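Local coordinates for (S)-imine reductase (Streptomyces sp. GF3546, PDB 4OQY), which reduces imines to amines with S selectivity, probably taking hydride from NADPH bound at its Rossmann-fold domain, at residues N60-L65 against D143-T148; Y183-A188 against H246-A251; M236-V241 against E263-G268. One frame throughout, in Å; residues are numbered along the deposited sequence.

Interaction 1 of 3, residues N60-L65 against D143-T148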
loop_
_atom_site.group_PDB
_atom_site.type_symbol
_atom_site.label_atom_id
_atom_site.label_comp_id
_atom_site.label_asym_id
_atom_site.label_seq_id
_atom_site.Cartn_x
_atom_site.Cartn_y
_atom_site.Cartn_z
ATOM N N ASN B 60 34.319 -2.128 24.198
ATOM C CA ASN B 60 33.618 -3.368 23.837
ATOM C C ASN B 60 34.034 -3.854 22.451
ATOM O O ASN B 60 34.512 -3.072 21.609
ATOM C CB ASN B 60 32.093 -3.152 23.842
ATOM C CG ASN B 60 31.515 -2.932 25.247
ATOM O OD1 ASN B 60 30.985 -1.857 25.572
ATOM N ND2 ASN B 60 31.599 -3.943 26.061
ATOM N N GLU B 61 33.857 -5.144 22.208
ATOM C CA GLU B 61 34.042 -5.720 20.876
ATOM C C GLU B 61 32.871 -5.338 19.967
ATOM O O GLU B 61 33.071 -4.969 18.799
ATOM C CB GLU B 61 34.177 -7.253 20.953
ATOM C CG GLU B 61 34.455 -7.893 19.602
ATOM C CD GLU B 61 34.580 -9.397 19.663
ATOM O OE1 GLU B 61 34.074 -10.007 20.618
ATOM O OE2 GLU B 61 35.158 -9.972 18.730
ATOM N N LEU B 62 31.653 -5.429 20.504
ATOM C CA LEU B 62 30.439 -5.195 19.726
ATOM C C LEU B 62 29.967 -3.758 19.815
ATOM O O LEU B 62 29.590 -3.270 20.890
ATOM C CB LEU B 62 29.301 -6.092 20.182
ATOM C CG LEU B 62 28.057 -6.007 19.303
ATOM C CD1 LEU B 62 28.336 -6.572 17.926
ATOM C CD2 LEU B 62 26.914 -6.765 19.942
ATOM N N ILE B 63 30.016 -3.094 18.661
ATOM C CA ILE B 63 29.686 -1.696 18.508
ATOM C C ILE B 63 28.449 -1.592 17.630
ATOM O O ILE B 63 28.491 -1.883 16.435
ATOM C CB ILE B 63 30.835 -0.934 17.792
ATOM C CG1 ILE B 63 32.192 -1.259 18.445
ATOM C CG2 ILE B 63 30.547 0.554 17.755
ATOM C CD1 ILE B 63 32.347 -0.889 19.911
ATOM N N VAL B 64 27.360 -1.146 18.226
ATOM C CA VAL B 64 26.100 -0.951 17.538
ATOM C C VAL B 64 25.940 0.506 17.176
ATOM O O VAL B 64 25.993 1.394 18.045
ATOM C CB VAL B 64 24.916 -1.309 18.454
ATOM C CG1 VAL B 64 23.590 -1.020 17.753
ATOM C CG2 VAL B 64 25.019 -2.767 18.860
ATOM N N LEU B 65 25.714 0.749 15.896
ATOM C CA LEU B 65 25.547 2.095 15.383
ATOM C C LEU B 65 24.106 2.301 14.994
ATOM O O LEU B 65 23.523 1.513 14.236
ATOM C CB LEU B 65 26.404 2.328 14.127
ATOM C CG LEU B 65 27.898 2.003 14.149
ATOM C CD1 LEU B 65 28.473 2.316 12.781
ATOM C CD2 LEU B 65 28.686 2.737 15.218
ATOM N N ASP B 143 26.934 -15.351 14.136
ATOM C CA ASP B 143 26.619 -16.360 15.169
ATOM C C ASP B 143 27.237 -16.021 16.517
ATOM O O ASP B 143 26.625 -16.238 17.551
ATOM C CB ASP B 143 27.073 -17.755 14.753
ATOM C CG ASP B 143 26.354 -18.260 13.532
ATOM O OD1 ASP B 143 25.217 -17.823 13.256
ATOM O OD2 ASP B 143 26.940 -19.081 12.818
ATOM N N ALA B 144 28.450 -15.481 16.493
ATOM C CA ALA B 144 29.146 -15.055 17.710
ATOM C C ALA B 144 28.401 -13.963 18.504
ATOM O O ALA B 144 28.488 -13.935 19.724
ATOM C CB ALA B 144 30.568 -14.598 17.366
ATOM N N HIS B 145 27.657 -13.084 17.837
ATOM C CA HIS B 145 26.975 -11.985 18.536
ATOM C C HIS B 145 25.458 -12.032 18.489
ATOM O O HIS B 145 24.786 -11.151 19.046
ATOM C CB HIS B 145 27.479 -10.656 17.991
ATOM C CG HIS B 145 28.951 -10.497 18.160
ATOM N ND1 HIS B 145 29.511 -10.076 19.343
ATOM C CD2 HIS B 145 29.982 -10.793 17.337
ATOM C CE1 HIS B 145 30.826 -10.072 19.229
ATOM N NE2 HIS B 145 31.139 -10.487 18.013
ATOM N N GLU B 146 24.927 -13.075 17.854
ATOM C CA GLU B 146 23.486 -13.239 17.660
ATOM C C GLU B 146 22.729 -13.168 18.979
ATOM O O GLU B 146 21.675 -12.547 19.040
ATOM C CB GLU B 146 23.185 -14.570 16.958
ATOM C CG GLU B 146 21.725 -14.780 16.596
ATOM C CD GLU B 146 21.398 -16.191 16.101
ATOM O OE1 GLU B 146 22.326 -17.011 15.872
ATOM O OE2 GLU B 146 20.187 -16.509 15.974
ATOM N N ASP B 147 23.274 -13.789 20.020
ATOM C CA ASP B 147 22.608 -13.815 21.324
ATOM C C ASP B 147 22.509 -12.412 21.919
ATOM O O ASP B 147 21.546 -12.107 22.597
ATOM C CB ASP B 147 23.331 -14.759 22.295
ATOM C CG ASP B 147 22.943 -16.223 22.100
ATOM O OD1 ASP B 147 22.199 -16.551 21.142
ATOM O OD2 ASP B 147 23.358 -17.064 22.936
ATOM N N THR B 148 23.475 -11.541 21.640
ATOM C CA THR B 148 23.366 -10.152 22.071
ATOM C C THR B 148 22.407 -9.343 21.176
ATOM O O THR B 148 21.558 -8.598 21.660
ATOM C CB THR B 148 24.749 -9.502 22.103
ATOM O OG1 THR B 148 25.606 -10.248 22.977
ATOM C CG2 THR B 148 24.655 -8.074 22.566
#
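The His-145 imidazole has a leucine methyl on one face and a carboxylate at its edge. Leu-62 CD1 sits over the face, 4.2 Å from the ring centroid and 26° off the normal, a CH-pi contact in which the two side chains run past each other in opposite directions. At the edge, in the ring plane, comes Glu-61 CD. Its carboxylate is turned 83° to the imidazole and brings OE1 to 3.5 Å from His-145 CE1, a ring carbon. Glu-61 can span this distance because its chain is fully extended, with CG anti to the backbone N (chi1 -177°). The contact belongs to the Rossmann-type domain, where helix 139-149 packs on strand 62-65 of the central sheet. Strands 6-9 and 88-91 run on either side of this strand, Val-6 and Val-88 both touching Leu-62. One helical turn beyond the histidine, Leu-62 CD2 meets Thr-148 CG2 tip to tip at 3.7 Å. The polar branch of Thr-148 is used elsewhere: OG1 is hydrogen-bonded to OE1 of Gln-4, which also accepts a weak hydrogen bond from His-145 ND1.

Interaction 2 of 3, residues Y183-A188 against H246-A251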
loop_
_atom_site.group_PDB
_atom_site.type_symbol
_atom_site.label_atom_id
_atom_site.label_comp_id
_atom_site.label_asym_id
_atom_site.label_seq_id
_atom_site.Cartn_x
_atom_site.Cartn_y
_atom_site.Cartn_z
ATOM N N TYR B 183 -2.243 6.521 0.310
ATOM C CA TYR B 183 -3.160 6.833 1.404
ATOM C C TYR B 183 -3.430 8.330 1.418
ATOM O O TYR B 183 -4.565 8.770 1.301
ATOM C CB TYR B 183 -2.494 6.368 2.676
ATOM C CG TYR B 183 -3.183 6.670 3.951
ATOM C CD1 TYR B 183 -4.191 5.847 4.381
ATOM C CD2 TYR B 183 -2.789 7.733 4.767
ATOM C CE1 TYR B 183 -4.820 6.061 5.584
ATOM C CE2 TYR B 183 -3.429 7.963 5.988
ATOM C CZ TYR B 183 -4.447 7.119 6.370
ATOM O OH TYR B 183 -5.130 7.290 7.565
ATOM N N TYR B 184 -2.371 9.126 1.430
ATOM C CA TYR B 184 -2.535 10.578 1.305
ATOM C C TYR B 184 -3.241 11.049 0.022
ATOM O O TYR B 184 -4.004 12.017 0.055
ATOM C CB TYR B 184 -1.181 11.285 1.436
ATOM C CG TYR B 184 -0.558 11.135 2.804
ATOM C CD1 TYR B 184 -1.343 11.056 3.963
ATOM C CD2 TYR B 184 0.807 11.105 2.945
ATOM C CE1 TYR B 184 -0.759 10.904 5.215
ATOM C CE2 TYR B 184 1.391 10.972 4.178
ATOM C CZ TYR B 184 0.605 10.867 5.305
ATOM O OH TYR B 184 1.234 10.763 6.512
ATOM N N GLN B 185 -2.988 10.355 -1.087
ATOM C CA GLN B 185 -3.582 10.664 -2.378
ATOM C C GLN B 185 -5.093 10.542 -2.278
ATOM O O GLN B 185 -5.825 11.364 -2.793
ATOM C CB GLN B 185 -3.002 9.719 -3.462
ATOM C CG GLN B 185 -3.480 9.966 -4.885
ATOM C CD GLN B 185 -2.804 11.153 -5.567
ATOM O OE1 GLN B 185 -1.615 11.384 -5.408
ATOM N NE2 GLN B 185 -3.582 11.907 -6.319
ATOM N N THR B 186 -5.548 9.509 -1.585
ATOM C CA THR B 186 -6.944 9.276 -1.400
ATOM C C THR B 186 -7.594 10.379 -0.554
ATOM O O THR B 186 -8.740 10.774 -0.795
ATOM C CB THR B 186 -7.086 7.901 -0.698
ATOM O OG1 THR B 186 -6.978 6.851 -1.675
ATOM C CG2 THR B 186 -8.333 7.794 0.028
ATOM N N LEU B 187 -6.865 10.868 0.441
ATOM C CA LEU B 187 -7.414 11.896 1.314
ATOM C C LEU B 187 -7.515 13.211 0.529
ATOM O O LEU B 187 -8.486 13.949 0.659
ATOM C CB LEU B 187 -6.569 12.039 2.582
ATOM C CG LEU B 187 -6.519 10.824 3.533
ATOM C CD1 LEU B 187 -5.610 11.128 4.720
ATOM C CD2 LEU B 187 -7.896 10.394 4.029
ATOM N N ALA B 188 -6.533 13.463 -0.333
ATOM C CA ALA B 188 -6.585 14.593 -1.245
ATOM C C ALA B 188 -7.788 14.483 -2.178
ATOM O O ALA B 188 -8.555 15.428 -2.309
ATOM C CB ALA B 188 -5.295 14.681 -2.059
ATOM N N HIS B 246 -8.123 8.883 -14.304
ATOM C CA HIS B 246 -9.049 9.897 -14.725
ATOM C C HIS B 246 -9.778 10.486 -13.541
ATOM O O HIS B 246 -10.073 11.650 -13.539
ATOM C CB HIS B 246 -10.023 9.331 -15.744
ATOM C CG HIS B 246 -9.387 9.007 -17.062
ATOM N ND1 HIS B 246 -9.903 8.064 -17.918
ATOM C CD2 HIS B 246 -8.258 9.462 -17.650
ATOM C CE1 HIS B 246 -9.143 7.975 -18.994
ATOM N NE2 HIS B 246 -8.135 8.818 -18.858
ATOM N N THR B 247 -10.062 9.678 -12.536
ATOM C CA THR B 247 -10.691 10.188 -11.312
ATOM C C THR B 247 -9.858 11.286 -10.660
ATOM O O THR B 247 -10.380 12.343 -10.314
ATOM C CB THR B 247 -10.914 9.031 -10.333
ATOM O OG1 THR B 247 -11.784 8.078 -10.949
ATOM C CG2 THR B 247 -11.523 9.527 -9.035
ATOM N N HIS B 248 -8.559 11.039 -10.506
ATOM C CA HIS B 248 -7.671 12.055 -9.947
ATOM C C HIS B 248 -7.486 13.275 -10.854
ATOM O O HIS B 248 -7.451 14.404 -10.367
ATOM C CB HIS B 248 -6.320 11.464 -9.556
ATOM C CG HIS B 248 -6.423 10.467 -8.448
ATOM N ND1 HIS B 248 -6.545 10.833 -7.124
ATOM C CD2 HIS B 248 -6.508 9.118 -8.470
ATOM C CE1 HIS B 248 -6.662 9.750 -6.379
ATOM N NE2 HIS B 248 -6.638 8.697 -7.171
ATOM N N GLN B 249 -7.390 13.055 -12.161
ATOM C CA GLN B 249 -7.334 14.166 -13.134
ATOM C C GLN B 249 -8.581 15.033 -13.027
ATOM O O GLN B 249 -8.491 16.232 -12.834
ATOM C CB GLN B 249 -7.220 13.631 -14.558
ATOM C CG GLN B 249 -5.909 12.929 -14.831
ATOM C CD GLN B 249 -5.833 12.334 -16.236
ATOM O OE1 GLN B 249 -6.841 11.885 -16.793
ATOM N NE2 GLN B 249 -4.634 12.287 -16.789
ATOM N N ASP B 250 -9.753 14.398 -13.092
ATOM C CA ASP B 250 -11.038 15.105 -12.965
ATOM C C ASP B 250 -11.149 15.901 -11.652
ATOM O O ASP B 250 -11.744 16.976 -11.618
ATOM C CB ASP B 250 -12.212 14.117 -13.010
ATOM C CG ASP B 250 -12.403 13.465 -14.365
ATOM O OD1 ASP B 250 -11.831 13.937 -15.384
ATOM O OD2 ASP B 250 -13.138 12.455 -14.402
ATOM N N ALA B 251 -10.566 15.381 -10.578
ATOM C CA ALA B 251 -10.694 16.022 -9.272
ATOM C C ALA B 251 -9.762 17.225 -9.106
ATOM O O ALA B 251 -9.929 18.000 -8.172
ATOM C CB ALA B 251 -10.449 15.014 -8.168
#
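Gln-185 and His-248 make the whole contact between two helices of the C-terminal helical domain: the long helix 163-192, which leads in from the Rossmann domain as in other imine reductases, and helix 234-251. The backbones stay well apart, 8.7 Å between Gln-185 CA and His-248 CA, and the two side chains bridge the interval. With CG anti to the backbone N (chi1 -177°), Gln-185 brings CG to 3.5 Å from His-248 CE1; the bend at chi2 (78°) then swings the amide beside the same imidazole. The amide plane stands 80° to the ring, so the two flat groups meet crosswise instead of stacking. Both residues are buried. Val-253 and Pro-258 touch each of them, Leu-189 packs on His-248, and Leu-285 of the second subunit packs on Gln-185. The neighbours along the chain contrast with this. Gln-249 and Asp-250 are exposed, Asp-250 beside Asp-98 of the second subunit, and even Ala-251 CB, though directed at helix 163-192, makes no contact with 183-188. The polar ends of the pair have firm partners outside it. Gln-185 NE2 gives a hydrogen bond to the backbone O of Ser-254, tying helix 163-192 to the turn after helix 234-251, while His-248 NE2 is hydrogen-bonded to Thr-174 OG1 of the second subunit, which brings the dimer interface into the contact. Shortening Gln-185 to an alanine removes the amide, which would probably leave Ser-254 O without its donor and open a gap beside the imidazole. The second ring nitrogen, His-248 ND1, one carbon (CE1) away from NE2, lies 3.3 Å from Gln-185 NE2.

Interaction 3 of 3, residues M236-V241 against E263-G268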
loop_
_atom_site.group_PDB
_atom_site.type_symbol
_atom_site.label_atom_id
_atom_site.label_comp_id
_atom_site.label_asym_id
_atom_site.label_seq_id
_atom_site.Cartn_x
_atom_site.Cartn_y
_atom_site.Cartn_z
ATOM N N MET B 236 -7.616 -6.181 -17.466
ATOM C CA MET B 236 -8.628 -5.725 -16.532
ATOM C C MET B 236 -8.041 -4.741 -15.533
ATOM O O MET B 236 -8.669 -3.727 -15.191
ATOM C CB MET B 236 -9.281 -6.938 -15.833
ATOM C CG MET B 236 -9.926 -7.922 -16.814
ATOM S SD MET B 236 -11.507 -7.434 -17.604
ATOM C CE MET B 236 -11.076 -6.383 -19.001
ATOM N N GLY B 237 -6.839 -5.040 -15.055
ATOM C CA GLY B 237 -6.116 -4.130 -14.183
ATOM C C GLY B 237 -5.857 -2.799 -14.855
ATOM O O GLY B 237 -6.071 -1.751 -14.264
ATOM N N ALA B 238 -5.385 -2.840 -16.101
ATOM C CA ALA B 238 -5.153 -1.623 -16.854
ATOM C C ALA B 238 -6.406 -0.763 -16.986
ATOM O O ALA B 238 -6.323 0.446 -16.884
ATOM C CB ALA B 238 -4.585 -1.954 -18.240
ATOM N N ALA B 239 -7.559 -1.382 -17.211
ATOM C CA ALA B 239 -8.802 -0.628 -17.352
ATOM C C ALA B 239 -9.209 0.056 -16.035
ATOM O O ALA B 239 -9.596 1.229 -16.021
ATOM C CB ALA B 239 -9.917 -1.523 -17.881
ATOM N N SER B 240 -9.070 -0.667 -14.928
ATOM C CA SER B 240 -9.322 -0.115 -13.585
ATOM C C SER B 240 -8.370 1.059 -13.240
ATOM O O SER B 240 -8.792 2.116 -12.728
ATOM C CB SER B 240 -9.195 -1.256 -12.573
ATOM O OG SER B 240 -9.465 -0.850 -11.237
ATOM N N VAL B 241 -7.086 0.857 -13.542
ATOM C CA VAL B 241 -6.071 1.870 -13.315
ATOM C C VAL B 241 -6.345 3.140 -14.141
ATOM O O VAL B 241 -6.062 4.231 -13.682
ATOM C CB VAL B 241 -4.666 1.276 -13.592
ATOM C CG1 VAL B 241 -3.614 2.340 -13.863
ATOM C CG2 VAL B 241 -4.250 0.399 -12.417
ATOM N N GLU B 263 1.527 4.362 -16.178
ATOM C CA GLU B 263 2.681 4.222 -17.081
ATOM C C GLU B 263 3.230 2.804 -17.048
ATOM O O GLU B 263 3.606 2.217 -18.075
ATOM C CB GLU B 263 3.787 5.154 -16.602
ATOM C CG GLU B 263 3.674 6.543 -17.184
ATOM C CD GLU B 263 4.381 6.601 -18.511
ATOM O OE1 GLU B 263 5.635 6.574 -18.550
ATOM O OE2 GLU B 263 3.671 6.660 -19.528
ATOM N N ILE B 264 3.259 2.253 -15.839
ATOM C CA ILE B 264 3.700 0.883 -15.661
ATOM C C ILE B 264 2.717 -0.119 -16.288
ATOM O O ILE B 264 3.138 -0.979 -17.048
ATOM C CB ILE B 264 3.976 0.593 -14.185
ATOM C CG1 ILE B 264 5.207 1.414 -13.749
ATOM C CG2 ILE B 264 4.187 -0.898 -13.961
ATOM C CD1 ILE B 264 5.245 1.690 -12.247
ATOM N N PHE B 265 1.425 -0.024 -15.970
ATOM C CA PHE B 265 0.424 -0.830 -16.672
ATOM C C PHE B 265 0.480 -0.633 -18.183
ATOM O O PHE B 265 0.418 -1.593 -18.933
ATOM C CB PHE B 265 -0.969 -0.532 -16.171
ATOM C CG PHE B 265 -1.293 -1.282 -14.910
ATOM C CD1 PHE B 265 -0.824 -0.836 -13.687
ATOM C CD2 PHE B 265 -2.002 -2.467 -14.961
ATOM C CE1 PHE B 265 -1.124 -1.534 -12.500
ATOM C CE2 PHE B 265 -2.300 -3.162 -13.783
ATOM C CZ PHE B 265 -1.821 -2.709 -12.573
ATOM N N LYS B 266 0.603 0.606 -18.630
ATOM C CA LYS B 266 0.758 0.855 -20.083
ATOM C C LYS B 266 1.939 0.063 -20.689
ATOM O O LYS B 266 1.815 -0.538 -21.765
ATOM C CB LYS B 266 0.891 2.364 -20.342
ATOM C CG LYS B 266 1.124 2.749 -21.791
ATOM C CD LYS B 266 1.294 4.238 -22.046
ATOM C CE LYS B 266 2.509 4.790 -21.324
ATOM N NZ LYS B 266 3.456 5.523 -22.228
ATOM N N ALA B 267 3.087 0.048 -20.025
ATOM C CA ALA B 267 4.234 -0.640 -20.600
ATOM C C ALA B 267 3.987 -2.133 -20.694
ATOM O O ALA B 267 4.417 -2.776 -21.620
ATOM C CB ALA B 267 5.493 -0.346 -19.799
ATOM N N GLY B 268 3.286 -2.695 -19.708
ATOM C CA GLY B 268 2.939 -4.110 -19.784
ATOM C C GLY B 268 2.017 -4.433 -20.932
ATOM O O GLY B 268 2.239 -5.403 -21.671
#
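Phe-265 reaches across from helix 256-270 and lays its ring against three residues of helix 234-251. Val-241 crosses it obliquely: CG2 stands over one face, 17° off the ring normal and 3.8 Å from the centroid, displaced toward the rim so that its closest ring atom is Phe-265 CE1 at 3.7 Å. This CH-pi contact is made by one methyl branch, which lies anti to the carbonyl carbon of Val-241 and is thereby turned over the ring. On the same side of the ring plane, but out toward the CD2-CE2 flank, the backbone of 237-238 comes close, obliquely: Phe-265 CE2 is 3.7 Å from Gly-237 C and Phe-265 CD2 3.6 Å from Ala-238 N. Ala-238 adds its methyl, CB lying 4.2 Å from Phe-265 CD2. Gly-237, about 9 Å from a bound NADPH, has no side chain to stand between the helix and Phe-265 CE2, consistent with the close approach. The helices run roughly antiparallel, their segment axes at 148° and 9.7 Å apart, yet Ala-238 CA comes within 5.6 Å of Phe-265 CA. They form a packed helical pair of the C-terminal domain, extended by Leu-281 of helix 281-285, which touches Phe-265. The second subunit adds Leu-181 against Phe-265 and Trp-177 against Val-241; the indole NE1 of that tryptophan also hydrogen-bonds Ser-240 OG. No hydrogen bond or salt bridge joins 236-241 to 263-268, so dispersion and CH-pi contact hold the two helices here, and their fit depends on the shape of the phenylalanine ring against the glycine and alanine surface.

How the interactions relate
Interaction 1 comes first along the chain and closes within the Rossmann-type domain; interactions 2 and 3 follow in the helical C-terminal domain, on the opposite side of the chain's centre. The centre of interaction 1 lies about 47 Å from the centre of each of the others. Interactions 2 and 3 have centres about 17 Å apart, nearest atoms about 5 Å apart, and their segments alternate in sequence. They share helix 234-251: 236-241 packs on helix 256-270, while 246-251, near its other end, meets the long helix 163-192. Both also touch the second subunit, so this helix takes part in the domain core and in the dimer, whereas interaction 1 lies wholly within one chain.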